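Local coordinates for bottromycin amidohydrolase (Streptomyces purpureus, PDB 6I5S), which acts as a zinc-dependent, thiazoline-specific amidohydrolase and gatekeeper of bottromycin biosynthesis, probably by removing the follower peptide of the precursor, at residues A[91-96]-A[344-349]; A[105-111]-A[356-361]; A[271-277]-A[362-367]. All coordinates share one frame; numbering follows the deposited sequence.

Contact 1 of 3, residues A[91-96]-A[344-349]; sequences VDAHAH and LVGTDC
The zinc centre of this amidohydrolase draws three ligands from this contact: His94, His96 and Asp348. His94 and His96, where the chain of strand 84-95 runs out into the site, form an HxH motif, as in other metal-dependent amidohydrolases. The carboxylated lysine Xaa183 completes the site and is shared with a second zinc bound by His210 and His229. His94 NE2, His96 NE2 and Asp348 OD1 all bind the same ion. Their closeness therefore reflects shared coordination, with His94 NE2 3.1 Å from Asp348 OD1. Both imidazoles lie alongside the carboxylate, but the planes differ. The His94 ring stands 70° from it, whereas the His96 ring is turned by only 36° and has the carboxylate carbon at its edge. Second-shell residues hold two of them: Glu228 binds His94 ND1, and Arg279 pairs with Asp348 OD2. The backbones hold the two segments in step. Ala93 N donates almost straight to Val345 O at 2.8 Å, and Asp348 N donates to His94 O at 2.7 Å. Gly346 fits against Ala93 and His94, where a side chain would clash with His94 N. Asp92 braces both segments. Its OD2 accepts from His94 N at 3.0 Å, which closes an Asx turn onto the ligand residue itself. Thr347 has OG1 lodged between its own backbone N and carbonyl carbon (chi1 63°). From there the hydroxyl donates to the syn lone pair of Asp92 OD1 at 2.7 Å. The same OG1 accepts from Cys349 N at 3.0 Å, making an ST turn.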
ATOM      1  N   VAL A  91      -1.851  -2.124  -5.888  1.00 25.25           N
ATOM      2  CA  VAL A  91      -2.203  -2.466  -4.511  1.00 26.15           C
ATOM      3  C   VAL A  91      -1.163  -1.859  -3.594  1.00 22.51           C
ATOM      4  O   VAL A  91       0.025  -2.231  -3.653  1.00 24.00           O
ATOM      5  CB  VAL A  91      -2.276  -3.983  -4.290  1.00 25.09           C
ATOM      6  CG1 VAL A  91      -2.857  -4.242  -2.844  1.00 24.77           C
ATOM      7  CG2 VAL A  91      -3.151  -4.630  -5.384  1.00 27.09           C
ATOM      8  N   ASP A  92      -1.587  -0.927  -2.733  1.00 22.49           N
ATOM      9  CA  ASP A  92      -0.702  -0.496  -1.647  1.00 26.94           C
ATOM     10  C   ASP A  92      -0.728  -1.574  -0.561  1.00 28.84           C
ATOM     11  O   ASP A  92      -1.727  -1.731   0.159  1.00 25.31           O
ATOM     12  CB  ASP A  92      -1.087   0.871  -1.087  1.00 26.13           C
ATOM     13  CG  ASP A  92      -0.072   1.386  -0.069  1.00 30.08           C
ATOM     14  OD1 ASP A  92       0.006   2.594   0.104  1.00 25.17           O
ATOM     15  OD2 ASP A  92       0.645   0.567   0.582  1.00 26.29           O
ATOM     16  N   ALA A  93       0.360  -2.305  -0.453  1.00 25.34           N
ATOM     17  CA  ALA A  93       0.397  -3.486   0.420  1.00 25.73           C
ATOM     18  C   ALA A  93       0.557  -3.169   1.910  1.00 25.14           C
ATOM     19  O   ALA A  93       0.554  -4.101   2.743  1.00 25.34           O
ATOM     20  CB  ALA A  93       1.491  -4.417  -0.033  1.00 28.23           C
ATOM     21  N   HIS A  94       0.645  -1.907   2.288  1.00 23.40           N
ATOM     22  CA  HIS A  94       0.707  -1.564   3.703  1.00 26.42           C
ATOM     23  C   HIS A  94       0.193  -0.142   3.868  1.00 31.65           C
ATOM     24  O   HIS A  94       0.993   0.785   3.955  1.00 26.86           O
ATOM     25  CB  HIS A  94       2.129  -1.662   4.224  1.00 29.07           C
ATOM     26  CG  HIS A  94       2.251  -1.649   5.735  1.00 27.79           C
ATOM     27  ND1 HIS A  94       2.878  -2.655   6.444  1.00 34.33           N
ATOM     28  CD2 HIS A  94       1.819  -0.757   6.663  1.00 39.46           C
ATOM     29  CE1 HIS A  94       2.799  -2.389   7.738  1.00 28.86           C
ATOM     30  NE2 HIS A  94       2.193  -1.232   7.900  1.00 34.81           N
ATOM     31  N   ALA A  95      -1.120   0.057   3.925  1.00 28.66           N
ATOM     32  CA  ALA A  95      -1.695   1.389   4.043  1.00 30.67           C
ATOM     33  C   ALA A  95      -2.420   1.502   5.379  1.00 38.67           C
ATOM     34  O   ALA A  95      -2.842   0.499   5.959  1.00 34.30           O
ATOM     35  CB  ALA A  95      -2.653   1.702   2.884  1.00 31.95           C
ATOM     36  N   HIS A  96      -2.445   2.718   5.917  1.00 28.94           N
ATOM     37  CA  HIS A  96      -3.198   3.052   7.120  1.00 30.68           C
ATOM     38  C   HIS A  96      -4.203   4.120   6.682  1.00 27.30           C
ATOM     39  O   HIS A  96      -3.993   5.315   6.869  1.00 31.01           O
ATOM     40  CB  HIS A  96      -2.295   3.517   8.244  1.00 37.31           C
ATOM     41  CG  HIS A  96      -1.437   2.414   8.791  1.00 75.58           C
ATOM     42  ND1 HIS A  96      -1.942   1.392   9.570  1.00 82.99           N
ATOM     43  CD2 HIS A  96      -0.123   2.140   8.622  1.00 86.74           C
ATOM     44  CE1 HIS A  96      -0.971   0.552   9.875  1.00 80.57           C
ATOM     45  NE2 HIS A  96       0.141   0.984   9.311  1.00 74.08           N
ATOM     46  N   LEU A 344       6.582  -6.812  -2.307  1.00 24.84           N
ATOM     47  CA  LEU A 344       5.324  -6.058  -2.355  1.00 26.36           C
ATOM     48  C   LEU A 344       5.655  -4.584  -2.202  1.00 26.53           C
ATOM     49  O   LEU A 344       6.691  -4.195  -1.635  1.00 26.50           O
ATOM     50  CB  LEU A 344       4.353  -6.503  -1.210  1.00 27.38           C
ATOM     51  CG  LEU A 344       4.013  -7.986  -1.182  1.00 28.53           C
ATOM     52  CD1 LEU A 344       3.317  -8.338   0.155  1.00 26.39           C
ATOM     53  CD2 LEU A 344       3.063  -8.283  -2.362  1.00 28.55           C
ATOM     54  N   VAL A 345       4.751  -3.747  -2.690  1.00 24.54           N
ATOM     55  CA  VAL A 345       4.909  -2.300  -2.649  1.00 22.95           C
ATOM     56  C   VAL A 345       3.948  -1.760  -1.611  1.00 26.89           C
ATOM     57  O   VAL A 345       2.736  -1.674  -1.876  1.00 27.32           O
ATOM     58  CB  VAL A 345       4.647  -1.662  -4.012  1.00 23.73           C
ATOM     59  CG1 VAL A 345       4.902  -0.226  -3.916  1.00 26.12           C
ATOM     60  CG2 VAL A 345       5.462  -2.298  -5.112  1.00 24.95           C
ATOM     61  N   GLY A 346       4.457  -1.425  -0.426  1.00 23.61           N
ATOM     62  CA  GLY A 346       3.632  -0.849   0.613  1.00 24.93           C
ATOM     63  C   GLY A 346       4.322   0.379   1.171  1.00 25.01           C
ATOM     64  O   GLY A 346       5.536   0.535   1.047  1.00 25.91           O
ATOM     65  N   THR A 347       3.532   1.249   1.818  1.00 23.44           N
ATOM     66  CA  THR A 347       4.012   2.587   2.136  1.00 25.78           C
ATOM     67  C   THR A 347       4.003   2.969   3.604  1.00 26.13           C
ATOM     68  O   THR A 347       4.739   3.894   3.978  1.00 24.85           O
ATOM     69  CB  THR A 347       3.180   3.645   1.404  1.00 26.28           C
ATOM     70  OG1 THR A 347       1.810   3.601   1.832  1.00 26.08           O
ATOM     71  CG2 THR A 347       3.281   3.430  -0.092  1.00 26.27           C
ATOM     72  N   ASP A 348       3.164   2.342   4.428  1.00 25.19           N
ATOM     73  CA  ASP A 348       2.871   2.866   5.766  1.00 24.49           C
ATOM     74  C   ASP A 348       2.348   4.294   5.681  1.00 27.97           C
ATOM     75  O   ASP A 348       2.585   5.116   6.571  1.00 27.11           O
ATOM     76  CB  ASP A 348       4.109   2.767   6.688  1.00 27.31           C
ATOM     77  CG  ASP A 348       3.823   2.112   8.031  1.00 33.33           C
ATOM     78  OD1 ASP A 348       2.677   1.837   8.382  1.00 34.56           O
ATOM     79  OD2 ASP A 348       4.803   1.864   8.743  1.00 34.34           O
ATOM     80  N   CYS A 349       1.590   4.590   4.618  1.00 27.07           N
ATOM     81  CA  CYS A 349       1.033   5.922   4.455  1.00 25.15           C
ATOM     82  C   CYS A 349       0.220   6.282   5.675  1.00 30.26           C
ATOM     83  O   CYS A 349      -0.483   5.457   6.279  1.00 28.12           O
ATOM     84  CB  CYS A 349       0.241   6.067   3.159  1.00 27.44           C
ATOM     85  SG  CYS A 349      -1.202   4.938   2.959  1.00 30.05           S
TER
HETATM   86  O   HOH W   1       2.087  -4.321  -3.520  1.00 24.92           O

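Contact 2 of 3, residues A[105-111]-A[356-361]; sequences GLLVHGV and AGPSFH
Gly105 O is gripped by the imidazole of His109 and touched by the backbone of Gly357. His109 ND1 donates to it at 2.8 Å in a nearly straight bond, with the oxygen in the ring plane. His109 N adds a weak bond. Gly357 CA comes to 3.3 Å from Gly105 O as a CA-H...O contact. This approach needs a residue without a side chain, since a CB on Gly357 would run into both Gly105 O and His109 ND1. The bond to Gly105 O holds the His109 ring with one face against the Gly357-Pro358 peptide. Pro358 CD sits over that face, 3.9 Å from the ring centroid, in a CH-pi contact. Trp438 meets the imidazole edge-to-face and also touches Pro358. A leucine in place of His109 would probably leave Gly105 O without its side-chain donor and Pro358 without a flat ring to pack on. Helix 100-108 is the crossover helix of a beta-alpha-beta unit linking strands 84-95 and 111-116, and it ends in a Schellman motif with Gly110 as the C-prime residue. There Leu106 O accepts from His109 N and Val111 N on opposite faces of its plane. The turn presents His109 O to helix 358-369. His361 NE2 donates to this oxygen at 2.9 Å, at 174°, in both the ring plane and the carbonyl plane. Phe360, with CG anti to the backbone N (chi1 -175°), takes Val111 CG2 over one face of its ring, 3.8 Å from Phe360 CG.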
ATOM      1  N   GLY A 105      -6.589   9.909  -2.569  1.00 26.76           N
ATOM      2  CA  GLY A 105      -5.179   9.897  -2.943  1.00 26.72           C
ATOM      3  C   GLY A 105      -4.760   8.595  -3.589  1.00 30.16           C
ATOM      4  O   GLY A 105      -4.088   8.589  -4.629  1.00 25.83           O
ATOM      5  N   LEU A 106      -5.194   7.460  -3.015  1.00 26.18           N
ATOM      6  CA  LEU A 106      -4.868   6.180  -3.629  1.00 22.92           C
ATOM      7  C   LEU A 106      -5.429   6.077  -5.043  1.00 24.27           C
ATOM      8  O   LEU A 106      -4.675   5.733  -5.973  1.00 27.51           O
ATOM      9  CB  LEU A 106      -5.351   5.021  -2.751  1.00 25.47           C
ATOM     10  CG  LEU A 106      -4.650   4.902  -1.405  1.00 25.40           C
ATOM     11  CD1 LEU A 106      -5.358   3.891  -0.525  1.00 27.12           C
ATOM     12  CD2 LEU A 106      -3.183   4.526  -1.541  1.00 24.02           C
ATOM     13  N   LEU A 107      -6.747   6.386  -5.231  1.00 24.69           N
ATOM     14  CA  LEU A 107      -7.377   6.215  -6.533  1.00 26.04           C
ATOM     15  C   LEU A 107      -6.684   7.053  -7.588  1.00 25.83           C
ATOM     16  O   LEU A 107      -6.458   6.608  -8.710  1.00 27.44           O
ATOM     17  CB  LEU A 107      -8.840   6.648  -6.467  1.00 27.99           C
ATOM     18  CG  LEU A 107      -9.755   5.673  -5.735  1.00 34.04           C
ATOM     19  CD1 LEU A 107     -11.139   6.345  -5.661  1.00 37.61           C
ATOM     20  CD2 LEU A 107      -9.795   4.355  -6.481  1.00 37.80           C
ATOM     21  N   VAL A 108      -6.380   8.289  -7.241  1.00 26.40           N
ATOM     22  CA  VAL A 108      -5.770   9.222  -8.201  1.00 33.21           C
ATOM     23  C   VAL A 108      -4.441   8.682  -8.715  1.00 28.05           C
ATOM     24  O   VAL A 108      -4.027   8.981  -9.843  1.00 29.52           O
ATOM     25  CB  VAL A 108      -5.602  10.596  -7.504  1.00 30.84           C
ATOM     26  CG1 VAL A 108      -4.501  11.409  -8.134  1.00 48.25           C
ATOM     27  CG2 VAL A 108      -6.925  11.334  -7.507  1.00 35.23           C
ATOM     28  N   HIS A 109      -3.765   7.857  -7.913  1.00 24.42           N
ATOM     29  CA  HIS A 109      -2.465   7.334  -8.266  1.00 28.34           C
ATOM     30  C   HIS A 109      -2.524   5.902  -8.757  1.00 27.22           C
ATOM     31  O   HIS A 109      -1.463   5.266  -8.881  1.00 25.81           O
ATOM     32  CB  HIS A 109      -1.486   7.492  -7.087  1.00 27.53           C
ATOM     33  CG  HIS A 109      -1.165   8.928  -6.846  1.00 25.00           C
ATOM     34  ND1 HIS A 109      -1.947   9.745  -6.066  1.00 26.15           N
ATOM     35  CD2 HIS A 109      -0.171   9.714  -7.345  1.00 29.31           C
ATOM     36  CE1 HIS A 109      -1.475  10.984  -6.116  1.00 29.64           C
ATOM     37  NE2 HIS A 109      -0.398  10.993  -6.883  1.00 28.47           N
ATOM     38  N   GLY A 110      -3.725   5.431  -9.118  1.00 25.38           N
ATOM     39  CA  GLY A 110      -3.894   4.125  -9.737  1.00 28.39           C
ATOM     40  C   GLY A 110      -4.015   2.978  -8.761  1.00 25.82           C
ATOM     41  O   GLY A 110      -3.988   1.814  -9.171  1.00 24.54           O
ATOM     42  N   VAL A 111      -4.094   3.286  -7.482  1.00 25.35           N
ATOM     43  CA  VAL A 111      -4.183   2.265  -6.432  1.00 26.10           C
ATOM     44  C   VAL A 111      -5.661   1.950  -6.219  1.00 24.83           C
ATOM     45  O   VAL A 111      -6.424   2.776  -5.686  1.00 26.42           O
ATOM     46  CB  VAL A 111      -3.537   2.738  -5.140  1.00 24.63           C
ATOM     47  CG1 VAL A 111      -3.711   1.629  -4.069  1.00 24.86           C
ATOM     48  CG2 VAL A 111      -2.061   3.042  -5.304  1.00 28.40           C
ATOM     49  N   ALA A 356      -0.728   9.153   1.313  1.00 27.50           N
ATOM     50  CA  ALA A 356      -1.460   8.137   0.549  1.00 25.51           C
ATOM     51  C   ALA A 356      -1.602   8.545  -0.925  1.00 22.98           C
ATOM     52  O   ALA A 356      -2.171   9.590  -1.254  1.00 27.12           O
ATOM     53  CB  ALA A 356      -2.863   7.908   1.162  1.00 28.05           C
ATOM     54  N   GLY A 357      -1.134   7.683  -1.814  1.00 27.36           N
ATOM     55  CA  GLY A 357      -1.142   7.975  -3.227  1.00 24.24           C
ATOM     56  C   GLY A 357       0.261   8.208  -3.777  1.00 23.52           C
ATOM     57  O   GLY A 357       0.900   7.302  -4.347  1.00 29.69           O
ATOM     58  N   PRO A 358       0.793   9.417  -3.606  1.00 25.13           N
ATOM     59  CA  PRO A 358       2.163   9.657  -4.114  1.00 25.49           C
ATOM     60  C   PRO A 358       3.201   8.752  -3.481  1.00 25.20           C
ATOM     61  O   PRO A 358       4.149   8.365  -4.160  1.00 26.06           O
ATOM     62  CB  PRO A 358       2.424  11.132  -3.763  1.00 30.81           C
ATOM     63  CG  PRO A 358       1.100  11.702  -3.435  1.00 32.61           C
ATOM     64  CD  PRO A 358       0.216  10.614  -2.986  1.00 25.63           C
ATOM     65  N   SER A 359       3.024   8.393  -2.207  1.00 25.79           N
ATOM     66  CA  SER A 359       4.004   7.551  -1.508  1.00 25.15           C
ATOM     67  C   SER A 359       4.118   6.174  -2.157  1.00 26.95           C
ATOM     68  O   SER A 359       5.179   5.516  -2.064  1.00 28.78           O
ATOM     69  CB  SER A 359       3.632   7.397  -0.026  1.00 29.35           C
ATOM     70  OG  SER A 359       2.374   6.776   0.173  1.00 26.94           O
ATOM     71  N   PHE A 360       3.041   5.711  -2.785  1.00 24.40           N
ATOM     72  CA  PHE A 360       3.105   4.440  -3.503  1.00 25.67           C
ATOM     73  C   PHE A 360       4.178   4.507  -4.591  1.00 26.06           C
ATOM     74  O   PHE A 360       5.001   3.588  -4.749  1.00 25.26           O
ATOM     75  CB  PHE A 360       1.745   4.100  -4.106  1.00 22.25           C
ATOM     76  CG  PHE A 360       1.705   2.766  -4.763  1.00 21.12           C
ATOM     77  CD1 PHE A 360       1.622   1.647  -3.975  1.00 26.45           C
ATOM     78  CD2 PHE A 360       1.857   2.620  -6.126  1.00 25.39           C
ATOM     79  CE1 PHE A 360       1.616   0.371  -4.536  1.00 25.76           C
ATOM     80  CE2 PHE A 360       1.825   1.347  -6.704  1.00 26.75           C
ATOM     81  CZ  PHE A 360       1.725   0.223  -5.896  1.00 26.15           C
ATOM     82  N   HIS A 361       4.153   5.583  -5.376  1.00 24.33           N
ATOM     83  CA  HIS A 361       5.156   5.779  -6.418  1.00 27.30           C
ATOM     84  C   HIS A 361       6.521   6.103  -5.840  1.00 27.14           C
ATOM     85  O   HIS A 361       7.524   5.784  -6.477  1.00 25.36           O
ATOM     86  CB  HIS A 361       4.602   6.818  -7.415  1.00 27.47           C
ATOM     87  CG  HIS A 361       3.392   6.284  -8.098  1.00 25.73           C
ATOM     88  ND1 HIS A 361       3.491   5.340  -9.101  1.00 29.26           N
ATOM     89  CD2 HIS A 361       2.078   6.406  -7.806  1.00 26.01           C
ATOM     90  CE1 HIS A 361       2.266   4.956  -9.439  1.00 30.02           C
ATOM     91  NE2 HIS A 361       1.397   5.569  -8.651  1.00 29.51           N
TER

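Contact 3 of 3, residues A[271-277]-A[362-367]; sequences PTLVAWR and KEIAEL
Glu363 reaches across from helix 358-369 and binds the first two N-H groups of helix 273-280. Its OE2 accepts from Leu273 N at 2.8 Å, and its OE1 accepts from Val274 N at 2.6 Å. Both donors come in on the syn sides, somewhat out of the carboxylate plane. The side chain leaves its helix with CG opposite the backbone N, then bends at chi2 (66°), which turns the carboxylate onto the helix start. Thr272, at the N-cap position, makes no capping bond with its side chain; its hydroxyl binds His229, a ligand of the second zinc. The positive end of the helix dipole is likely to steady the carboxylate. Water 2 adds a further link between Glu363 OE2 and Thr272 N. One turn on, Arg277 grips Glu366 side-on. Arg277 NE meets Glu366 OE2 at 2.8 Å and NH1 meets OE1 at 2.9 Å, each on a syn lone pair. The guanidinium and carboxylate planes are only 21° apart. Both partners have a second mate: Arg369 pairs with Glu366 OE2, and Asp327 with Arg277 NH1. Leu273 packs against both acids: its CB lies 3.7 Å from Glu366 CB, and its CD1 meets Leu367 CD2 at 3.8 Å. Beside them Val274 CG2 rests on Lys362 CB at 3.7 Å, while the lysine chain runs on to Asp458. The helix segments cross at 93°, with axes 9.0 Å apart. Helix 316-338 packs against Leu273, Trp276 and Arg277, and the loop after strand 342-343 touches Ala275 through Asp348 and Glu363 through Val345.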
ATOM      1  N   PRO A 271       8.783  -4.310   2.238  1.00 26.99           N
ATOM      2  CA  PRO A 271       9.832  -3.609   3.011  1.00 25.90           C
ATOM      3  C   PRO A 271       9.492  -2.188   3.435  1.00 26.34           C
ATOM      4  O   PRO A 271      10.174  -1.648   4.317  1.00 26.29           O
ATOM      5  CB  PRO A 271      11.048  -3.630   2.059  1.00 28.32           C
ATOM      6  CG  PRO A 271      10.466  -3.780   0.672  1.00 31.03           C
ATOM      7  CD  PRO A 271       9.192  -4.630   0.857  1.00 27.58           C
ATOM      8  N   THR A 272       8.490  -1.559   2.822  1.00 26.37           N
ATOM      9  CA  THR A 272       8.096  -0.176   3.090  1.00 24.39           C
ATOM     10  C   THR A 272       9.305   0.737   3.203  1.00 28.09           C
ATOM     11  O   THR A 272       9.488   1.458   4.176  1.00 26.73           O
ATOM     12  CB  THR A 272       7.196  -0.033   4.324  1.00 27.90           C
ATOM     13  OG1 THR A 272       7.901  -0.348   5.513  1.00 29.03           O
ATOM     14  CG2 THR A 272       6.003  -0.952   4.253  1.00 30.96           C
ATOM     15  N   LEU A 273      10.075   0.784   2.110  1.00 24.08           N
ATOM     16  CA  LEU A 273      11.310   1.577   2.133  1.00 28.24           C
ATOM     17  C   LEU A 273      10.995   3.062   2.265  1.00 24.57           C
ATOM     18  O   LEU A 273      11.731   3.816   2.939  1.00 25.80           O
ATOM     19  CB  LEU A 273      12.130   1.318   0.876  1.00 30.10           C
ATOM     20  CG  LEU A 273      12.598  -0.131   0.776  1.00 28.14           C
ATOM     21  CD1 LEU A 273      13.156  -0.383  -0.643  1.00 31.67           C
ATOM     22  CD2 LEU A 273      13.699  -0.499   1.826  1.00 30.22           C
ATOM     23  N   VAL A 274       9.913   3.503   1.617  1.00 25.19           N
ATOM     24  CA  VAL A 274       9.503   4.918   1.700  1.00 28.26           C
ATOM     25  C   VAL A 274       9.251   5.345   3.136  1.00 25.41           C
ATOM     26  O   VAL A 274       9.529   6.499   3.503  1.00 24.52           O
ATOM     27  CB  VAL A 274       8.271   5.177   0.817  1.00 26.98           C
ATOM     28  CG1 VAL A 274       7.071   4.306   1.227  1.00 26.77           C
ATOM     29  CG2 VAL A 274       7.901   6.679   0.800  1.00 26.79           C
ATOM     30  N   ALA A 275       8.727   4.442   3.966  1.00 27.00           N
ATOM     31  CA  ALA A 275       8.495   4.764   5.383  1.00 25.74           C
ATOM     32  C   ALA A 275       9.790   4.793   6.199  1.00 26.85           C
ATOM     33  O   ALA A 275       9.977   5.676   7.052  1.00 24.81           O
ATOM     34  CB  ALA A 275       7.489   3.737   5.975  1.00 28.10           C
ATOM     35  N   TRP A 276      10.670   3.814   6.001  1.00 26.13           N
ATOM     36  CA  TRP A 276      12.031   3.907   6.567  1.00 28.21           C
ATOM     37  C   TRP A 276      12.690   5.246   6.231  1.00 26.31           C
ATOM     38  O   TRP A 276      13.262   5.910   7.097  1.00 27.04           O
ATOM     39  CB  TRP A 276      12.883   2.773   6.022  1.00 26.11           C
ATOM     40  CG  TRP A 276      12.832   1.441   6.722  1.00 28.37           C
ATOM     41  CD1 TRP A 276      12.189   0.305   6.273  1.00 26.61           C
ATOM     42  CD2 TRP A 276      13.472   1.099   7.945  1.00 25.33           C
ATOM     43  NE1 TRP A 276      12.427  -0.742   7.141  1.00 30.15           N
ATOM     44  CE2 TRP A 276      13.220  -0.287   8.174  1.00 28.00           C
ATOM     45  CE3 TRP A 276      14.293   1.802   8.847  1.00 28.66           C
ATOM     46  CZ2 TRP A 276      13.732  -0.972   9.284  1.00 32.01           C
ATOM     47  CZ3 TRP A 276      14.818   1.111   9.940  1.00 33.68           C
ATOM     48  CH2 TRP A 276      14.506  -0.267  10.160  1.00 32.10           C
ATOM     49  N   ARG A 277      12.645   5.622   4.956  1.00 26.63           N
ATOM     50  CA  ARG A 277      13.245   6.879   4.497  1.00 27.58           C
ATOM     51  C   ARG A 277      12.647   8.066   5.237  1.00 27.84           C
ATOM     52  O   ARG A 277      13.351   8.944   5.711  1.00 27.12           O
ATOM     53  CB  ARG A 277      13.002   7.003   2.989  1.00 26.27           C
ATOM     54  CG  ARG A 277      13.587   8.254   2.276  1.00 28.61           C
ATOM     55  CD  ARG A 277      15.112   8.110   2.037  1.00 26.01           C
ATOM     56  NE  ARG A 277      15.365   6.962   1.177  1.00 28.11           N
ATOM     57  CZ  ARG A 277      16.600   6.482   0.966  1.00 30.04           C
ATOM     58  NH1 ARG A 277      16.780   5.428   0.198  1.00 33.92           N
ATOM     59  NH2 ARG A 277      17.647   7.031   1.554  1.00 35.42           N
ATOM     60  N   LYS A 362       6.589   6.724  -4.669  1.00 24.89           N
ATOM     61  CA  LYS A 362       7.891   6.851  -4.000  1.00 26.12           C
ATOM     62  C   LYS A 362       8.475   5.498  -3.640  1.00 24.87           C
ATOM     63  O   LYS A 362       9.708   5.308  -3.706  1.00 24.83           O
ATOM     64  CB  LYS A 362       7.789   7.707  -2.755  1.00 25.07           C
ATOM     65  CG  LYS A 362       7.519   9.179  -3.001  1.00 29.48           C
ATOM     66  CD  LYS A 362       7.869   9.956  -1.761  1.00 36.54           C
ATOM     67  CE  LYS A 362       7.564  11.403  -1.909  1.00 34.96           C
ATOM     68  NZ  LYS A 362       8.144  12.212  -0.786  1.00 36.19           N
ATOM     69  N   GLU A 363       7.619   4.535  -3.280  1.00 25.00           N
ATOM     70  CA  GLU A 363       8.129   3.218  -2.935  1.00 26.08           C
ATOM     71  C   GLU A 363       8.568   2.476  -4.187  1.00 27.22           C
ATOM     72  O   GLU A 363       9.601   1.807  -4.165  1.00 27.91           O
ATOM     73  CB  GLU A 363       7.073   2.415  -2.184  1.00 24.99           C
ATOM     74  CG  GLU A 363       7.554   0.986  -1.751  1.00 28.29           C
ATOM     75  CD  GLU A 363       8.637   0.991  -0.757  1.00 41.61           C
ATOM     76  OE1 GLU A 363       9.045   2.107  -0.355  1.00 40.43           O
ATOM     77  OE2 GLU A 363       9.132  -0.147  -0.364  1.00 35.61           O
ATOM     78  N   ILE A 364       7.840   2.629  -5.310  1.00 27.41           N
ATOM     79  CA  ILE A 364       8.364   2.124  -6.586  1.00 24.85           C
ATOM     80  C   ILE A 364       9.730   2.735  -6.875  1.00 29.44           C
ATOM     81  O   ILE A 364      10.665   2.036  -7.290  1.00 30.23           O
ATOM     82  CB  ILE A 364       7.378   2.394  -7.735  1.00 28.50           C
ATOM     83  CG1 ILE A 364       6.172   1.422  -7.561  1.00 32.23           C
ATOM     84  CG2 ILE A 364       8.033   2.199  -9.112  1.00 30.97           C
ATOM     85  CD1 ILE A 364       5.039   1.736  -8.479  1.00 32.15           C
ATOM     86  N   ALA A 365       9.879   4.030  -6.617  1.00 26.84           N
ATOM     87  CA  ALA A 365      11.178   4.678  -6.861  1.00 30.44           C
ATOM     88  C   ALA A 365      12.277   4.113  -5.947  1.00 27.00           C
ATOM     89  O   ALA A 365      13.398   3.885  -6.392  1.00 29.24           O
ATOM     90  CB  ALA A 365      11.031   6.191  -6.676  1.00 29.05           C
ATOM     91  N   GLU A 366      11.978   3.883  -4.665  1.00 26.81           N
ATOM     92  CA  GLU A 366      12.952   3.243  -3.780  1.00 28.00           C
ATOM     93  C   GLU A 366      13.388   1.881  -4.305  1.00 28.26           C
ATOM     94  O   GLU A 366      14.588   1.556  -4.287  1.00 29.36           O
ATOM     95  CB  GLU A 366      12.398   3.050  -2.363  1.00 29.61           C
ATOM     96  CG  GLU A 366      12.156   4.322  -1.542  1.00 32.18           C
ATOM     97  CD  GLU A 366      13.373   4.908  -0.896  1.00 34.42           C
ATOM     98  OE1 GLU A 366      14.394   4.199  -0.778  1.00 30.93           O
ATOM     99  OE2 GLU A 366      13.318   6.101  -0.478  1.00 32.87           O
ATOM    100  N   LEU A 367      12.430   1.063  -4.750  1.00 29.09           N
ATOM    101  CA  LEU A 367      12.752  -0.283  -5.202  1.00 26.67           C
ATOM    102  C   LEU A 367      13.538  -0.261  -6.512  1.00 32.24           C
ATOM    103  O   LEU A 367      14.483  -1.035  -6.690  1.00 32.02           O
ATOM    104  CB  LEU A 367      11.452  -1.084  -5.360  1.00 26.28           C
ATOM    105  CG  LEU A 367      10.759  -1.420  -4.033  1.00 30.32           C
ATOM    106  CD1 LEU A 367       9.338  -1.854  -4.287  1.00 33.93           C
ATOM    107  CD2 LEU A 367      11.547  -2.550  -3.350  1.00 35.89           C
TER
HETATM  108  O   HOH W   2       7.266  -2.113   0.029  1.00 26.25           O

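From the N terminus, the chain runs through 91-96 on strand 84-95, then 105-111 at the end of the following helix, and much later 271-277. The partners come in the same order: 344-349, 356-361 and 362-367. All three closures therefore cross and none nests. Contacts 1 and 2 each close a loop of nearly 250 residues, while contact 3 closes one of about 85. Helix 358-369 serves contacts 2 and 3, tying helix 100-108 to helix 273-280. Contact 1 touches both: Val345 CG1 lies 3.4 Å from Phe360 CE1, and Thr347 O lies 3.4 Å from Ala275 CB.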